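Local atomic coordinates of putative SnoaL-like polyketide cyclase (PDB entry 3KKG), a protein that is probably a polyketide cyclase of the SnoaL-like family, closing rings in polyketide intermediates, though its own substrate is not known. Residues L64-E76 with V87-L100. Numbering follows the deposited sequence.
Sequences LFEGFPRLEVVVE and VQARLTGAQDGPFL
Glu72 and Thr92, then Val74 and Arg90, form hydrogen-bonded antiparallel pairs between strands 72-76 and 87-94, whose axes run at 146°, and Glu76 N adds a further bond to Gln88 O. Between them, Val73 and Leu91 make a non-hydrogen-bonded pair, side by side and pointing the same way; their branched side chains suit a face that packs against Trp23. Val73 CG2, set anti to the backbone N, also presses on Ala89 CB at 3.3 Å, tighter than ordinary van der Waals contact, so the small methyl of alanine suits this place. On the other face, Glu72 and Thr92 share a water that donates to Glu72 OE1 and also bonds Thr92 OG1.

The strands belong to a beta hairpin at one edge of the curved sheet of an NTF2-like fold, and helix 54-67 leads into its first strand through a type I turn from Phe68 to Leu71. Here the packing becomes aromatic. Phe68 CE1 stands 3.6 Å above the centre of the Phe99 ring in a T-shaped stack, planes at 81°, while Leu100 CG covers the opposite face. Phenylalanine suits Phe68 because one flat ring offers its edge to Phe99 and a face to Gln95 CA, a CH-pi contact 4.1 Å from the centroid. With an alanine here, the space between Phe99 and Gln95 would probably go unfilled, and Phe99 would lose the edge packed on its face. Val136 and Ile140 of helix 133-140 also pack against this group.

Glycine suits the close crossing of the helix end and the loop after the second strand: a CB on Gly97 would strike Glu66 O, and one on Gly67 would strike Phe99 CD1. Gly97 N can therefore reach Gly67 O at 3.1 Å, approaching from above the carbonyl plane.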
loop_
_atom_site.group_PDB
_atom_site.type_symbol
_atom_site.label_atom_id
_atom_site.label_comp_id
_atom_site.label_asym_id
_atom_site.label_seq_id
_atom_site.Cartn_x
_atom_site.Cartn_y
_atom_site.Cartn_z
ATOM N N LEU A 64 0.490 -17.984 3.976
ATOM C CA LEU A 64 1.573 -17.057 3.770
ATOM C C LEU A 64 2.742 -17.310 4.718
ATOM O O LEU A 64 3.904 -17.274 4.335
ATOM C CB LEU A 64 1.078 -15.590 3.897
ATOM C CG LEU A 64 0.001 -15.091 2.936
ATOM C CD1 LEU A 64 -0.460 -13.661 3.325
ATOM C CD2 LEU A 64 0.516 -15.112 1.496
ATOM N N PHE A 65 2.453 -17.483 6.025
ATOM C CA PHE A 65 3.477 -17.695 7.012
ATOM C C PHE A 65 4.205 -19.041 6.914
ATOM O O PHE A 65 5.267 -19.182 7.458
ATOM C CB PHE A 65 2.945 -17.424 8.429
ATOM C CG PHE A 65 2.859 -15.932 8.720
ATOM C CD1 PHE A 65 1.759 -15.219 8.382
ATOM C CD2 PHE A 65 3.931 -15.289 9.288
ATOM C CE1 PHE A 65 1.690 -13.852 8.575
ATOM C CE2 PHE A 65 3.893 -13.943 9.528
ATOM C CZ PHE A 65 2.768 -13.210 9.163
ATOM N N GLU A 66 3.630 -20.018 6.214
ATOM C CA GLU A 66 4.414 -21.206 5.934
ATOM C C GLU A 66 5.641 -20.868 5.069
ATOM O O GLU A 66 6.653 -21.547 5.103
ATOM C CB GLU A 66 3.555 -22.278 5.273
ATOM C CG GLU A 66 2.626 -22.867 6.271
ATOM C CD GLU A 66 1.587 -23.757 5.687
ATOM O OE1 GLU A 66 1.505 -23.918 4.441
ATOM O OE2 GLU A 66 0.848 -24.334 6.506
ATOM N N GLY A 67 5.525 -19.856 4.237
ATOM C CA GLY A 67 6.632 -19.480 3.399
ATOM C C GLY A 67 7.730 -18.805 4.196
ATOM O O GLY A 67 8.901 -18.982 3.871
ATOM N N PHE A 68 7.325 -17.982 5.180
ATOM C CA PHE A 68 8.273 -17.183 5.970
ATOM C C PHE A 68 7.952 -17.408 7.463
ATOM O O PHE A 68 7.416 -16.532 8.117
ATOM C CB PHE A 68 8.163 -15.713 5.632
ATOM C CG PHE A 68 8.539 -15.370 4.220
ATOM C CD1 PHE A 68 7.606 -15.465 3.207
ATOM C CD2 PHE A 68 9.839 -14.985 3.879
ATOM C CE1 PHE A 68 7.945 -15.164 1.905
ATOM C CE2 PHE A 68 10.176 -14.630 2.563
ATOM C CZ PHE A 68 9.231 -14.739 1.581
ATOM N N PRO A 69 8.267 -18.579 8.008
ATOM C CA PRO A 69 7.783 -18.891 9.327
ATOM C C PRO A 69 8.343 -18.074 10.457
ATOM O O PRO A 69 7.739 -18.040 11.547
ATOM C CB PRO A 69 8.166 -20.373 9.501
ATOM C CG PRO A 69 8.887 -20.747 8.316
ATOM C CD PRO A 69 8.955 -19.722 7.358
ATOM N N ARG A 70 9.526 -17.472 10.267
ATOM C CA ARG A 70 10.156 -16.561 11.268
ATOM C C ARG A 70 10.002 -15.070 10.884
ATOM O O ARG A 70 10.673 -14.223 11.467
ATOM C CB ARG A 70 11.673 -16.835 11.487
ATOM C CG ARG A 70 12.076 -18.135 12.231
ATOM C CD ARG A 70 13.600 -18.168 12.569
ATOM N NE ARG A 70 14.027 -19.465 13.173
ATOM C CZ ARG A 70 14.428 -20.530 12.454
ATOM N NH1 ARG A 70 14.503 -20.431 11.152
ATOM N NH2 ARG A 70 14.742 -21.648 13.046
ATOM N N LEU A 71 9.125 -14.733 9.941
ATOM C CA LEU A 71 9.029 -13.349 9.456
ATOM C C LEU A 71 8.892 -12.397 10.632
ATOM O O LEU A 71 8.058 -12.582 11.511
ATOM C CB LEU A 71 7.823 -13.221 8.537
ATOM C CG LEU A 71 7.816 -11.985 7.629
ATOM C CD1 LEU A 71 8.943 -11.966 6.628
ATOM C CD2 LEU A 71 6.484 -11.976 6.889
ATOM N N GLU A 72 9.739 -11.371 10.588
ATOM C CA GLU A 72 9.701 -10.276 11.543
ATOM C C GLU A 72 9.073 -9.040 10.958
ATOM O O GLU A 72 9.324 -8.697 9.815
ATOM C CB GLU A 72 11.108 -9.930 12.031
ATOM C CG GLU A 72 11.752 -11.062 12.840
ATOM C CD GLU A 72 13.208 -10.761 13.221
ATOM O OE1 GLU A 72 13.711 -9.665 12.896
ATOM O OE2 GLU A 72 13.861 -11.666 13.730
ATOM N N VAL A 73 8.281 -8.364 11.775
ATOM C CA VAL A 73 7.655 -7.096 11.392
ATOM C C VAL A 73 8.075 -5.992 12.347
ATOM O O VAL A 73 8.053 -6.173 13.541
ATOM C CB VAL A 73 6.089 -7.252 11.219
ATOM C CG1 VAL A 73 5.412 -7.663 12.521
ATOM C CG2 VAL A 73 5.506 -5.960 10.633
ATOM N N VAL A 74 8.440 -4.844 11.763
ATOM C CA VAL A 74 8.724 -3.624 12.528
ATOM C C VAL A 74 7.773 -2.554 12.032
ATOM O O VAL A 74 7.839 -2.112 10.870
ATOM C CB VAL A 74 10.177 -3.186 12.409
ATOM C CG1 VAL A 74 10.396 -1.908 13.243
ATOM C CG2 VAL A 74 11.129 -4.256 12.948
ATOM N N VAL A 75 6.855 -2.129 12.896
ATOM C CA VAL A 75 5.925 -1.071 12.579
ATOM C C VAL A 75 6.692 0.222 12.482
ATOM O O VAL A 75 7.497 0.570 13.390
ATOM C CB VAL A 75 4.799 -0.995 13.630
ATOM C CG1 VAL A 75 3.953 0.284 13.385
ATOM C CG2 VAL A 75 3.906 -2.253 13.613
ATOM N N GLU A 76 6.460 0.992 11.421
ATOM C CA GLU A 76 7.059 2.302 11.363
ATOM C C GLU A 76 6.208 3.497 11.072
ATOM O O GLU A 76 6.734 4.619 11.137
ATOM C CB GLU A 76 8.141 2.387 10.394
ATOM C CG GLU A 76 7.765 1.994 9.090
ATOM C CD GLU A 76 8.900 2.351 8.167
ATOM O OE1 GLU A 76 9.835 1.482 8.123
ATOM O OE2 GLU A 76 8.853 3.426 7.521
ATOM N N VAL A 87 -1.300 0.979 8.794
ATOM C CA VAL A 87 -0.059 0.586 9.419
ATOM C C VAL A 87 0.975 0.348 8.339
ATOM O O VAL A 87 0.794 -0.525 7.499
ATOM C CB VAL A 87 -0.220 -0.659 10.315
ATOM C CG1 VAL A 87 1.118 -1.006 10.963
ATOM C CG2 VAL A 87 -1.297 -0.437 11.370
ATOM N N GLN A 88 2.076 1.071 8.362
ATOM C CA GLN A 88 3.203 0.755 7.481
ATOM C C GLN A 88 4.261 0.053 8.307
ATOM O O GLN A 88 4.530 0.437 9.455
ATOM C CB GLN A 88 3.799 2.008 6.948
ATOM C CG GLN A 88 2.877 2.819 5.993
ATOM C CD GLN A 88 3.625 3.953 5.371
ATOM O OE1 GLN A 88 4.509 3.721 4.571
ATOM N NE2 GLN A 88 3.302 5.150 5.743
ATOM N N ALA A 89 4.906 -0.940 7.712
ATOM C CA ALA A 89 5.859 -1.742 8.437
ATOM C C ALA A 89 6.966 -2.150 7.500
ATOM O O ALA A 89 6.939 -1.858 6.301
ATOM C CB ALA A 89 5.189 -2.984 9.135
ATOM N N ARG A 90 8.002 -2.750 8.075
ATOM C CA ARG A 90 8.976 -3.475 7.272
ATOM C C ARG A 90 9.033 -4.917 7.705
ATOM O O ARG A 90 8.888 -5.243 8.872
ATOM C CB ARG A 90 10.337 -2.834 7.289
ATOM C CG ARG A 90 10.379 -1.488 6.568
ATOM C CD ARG A 90 11.813 -1.027 6.394
ATOM N NE ARG A 90 12.503 -1.785 5.334
ATOM C CZ ARG A 90 12.415 -1.509 4.019
ATOM N NH1 ARG A 90 11.714 -0.464 3.613
ATOM N NH2 ARG A 90 13.066 -2.225 3.103
ATOM N N LEU A 91 9.190 -5.769 6.718
ATOM C CA LEU A 91 9.249 -7.220 6.897
ATOM C C LEU A 91 10.641 -7.716 6.556
ATOM O O LEU A 91 11.175 -7.349 5.510
ATOM C CB LEU A 91 8.301 -7.913 5.909
ATOM C CG LEU A 91 6.854 -7.513 6.021
ATOM C CD1 LEU A 91 6.007 -8.263 4.950
ATOM C CD2 LEU A 91 6.301 -7.772 7.402
ATOM N N THR A 92 11.140 -8.598 7.408
ATOM C CA THR A 92 12.422 -9.239 7.163
ATOM C C THR A 92 12.329 -10.705 7.524
ATOM O O THR A 92 11.848 -11.083 8.573
ATOM C CB THR A 92 13.574 -8.594 7.931
ATOM O OG1 THR A 92 13.244 -8.577 9.318
ATOM C CG2 THR A 92 13.825 -7.173 7.428
ATOM N N GLY A 93 12.903 -11.557 6.667
ATOM C CA GLY A 93 13.015 -12.977 6.979
ATOM C C GLY A 93 13.280 -13.791 5.751
ATOM O O GLY A 93 13.347 -13.300 4.649
ATOM N N ALA A 94 13.484 -15.076 6.007
ATOM C CA ALA A 94 13.895 -16.025 4.986
ATOM C C ALA A 94 12.737 -16.860 4.491
ATOM O O ALA A 94 11.938 -17.332 5.307
ATOM C CB ALA A 94 14.986 -16.950 5.554
ATOM N N GLN A 95 12.769 -17.153 3.207
ATOM C CA GLN A 95 11.708 -17.971 2.579
ATOM C C GLN A 95 12.051 -19.452 2.797
ATOM O O GLN A 95 12.433 -20.140 1.867
ATOM C CB GLN A 95 11.534 -17.627 1.094
ATOM C CG GLN A 95 10.305 -18.349 0.523
ATOM C CD GLN A 95 10.585 -19.143 -0.722
ATOM O OE1 GLN A 95 11.626 -18.986 -1.382
ATOM N NE2 GLN A 95 9.658 -20.045 -1.043
ATOM N N ASP A 96 11.872 -19.928 4.029
ATOM C CA ASP A 96 12.229 -21.270 4.393
ATOM C C ASP A 96 11.151 -22.324 4.116
ATOM O O ASP A 96 11.372 -23.512 4.313
ATOM C CB ASP A 96 12.541 -21.339 5.884
ATOM C CG ASP A 96 13.918 -20.725 6.270
ATOM O OD1 ASP A 96 14.783 -20.540 5.413
ATOM O OD2 ASP A 96 14.076 -20.508 7.492
ATOM N N GLY A 97 9.986 -21.836 3.716
ATOM C CA GLY A 97 8.886 -22.726 3.276
ATOM C C GLY A 97 8.351 -22.371 1.906
ATOM O O GLY A 97 8.701 -21.366 1.307
ATOM N N PRO A 98 7.458 -23.249 1.415
ATOM C CA PRO A 98 6.862 -22.956 0.139
ATOM C C PRO A 98 6.059 -21.670 0.177
ATOM O O PRO A 98 5.433 -21.369 1.211
ATOM C CB PRO A 98 5.887 -24.119 -0.088
ATOM C CG PRO A 98 5.939 -24.956 1.036
ATOM C CD PRO A 98 6.928 -24.457 2.045
ATOM N N PHE A 99 6.139 -20.880 -0.876
ATOM C CA PHE A 99 5.417 -19.567 -0.929
ATOM C C PHE A 99 4.896 -19.278 -2.348
ATOM O O PHE A 99 5.674 -19.097 -3.260
ATOM C CB PHE A 99 6.366 -18.445 -0.506
ATOM C CG PHE A 99 5.690 -17.103 -0.344
ATOM C CD1 PHE A 99 4.855 -16.874 0.736
ATOM C CD2 PHE A 99 5.923 -16.085 -1.232
ATOM C CE1 PHE A 99 4.278 -15.608 0.913
ATOM C CE2 PHE A 99 5.313 -14.856 -1.062
ATOM C CZ PHE A 99 4.526 -14.618 0.028
ATOM N N LEU A 100 3.586 -19.245 -2.448
ATOM C CA LEU A 100 2.905 -18.876 -3.701
ATOM C C LEU A 100 3.460 -19.624 -4.919
ATOM O O LEU A 100 3.764 -19.049 -5.997
ATOM C CB LEU A 100 2.926 -17.350 -3.898
ATOM C CG LEU A 100 2.318 -16.533 -2.757
ATOM C CD1 LEU A 100 2.321 -15.016 -3.149
ATOM C CD2 LEU A 100 0.925 -17.037 -2.327
HETATM O O HOH W 1 11.200 -17.193 8.040
HETATM O O HOH W 2 13.685 -18.346 9.098
HETATM O O HOH W 3 15.204 -8.836 11.090
HETATM O O HOH W 4 10.043 1.548 4.812
#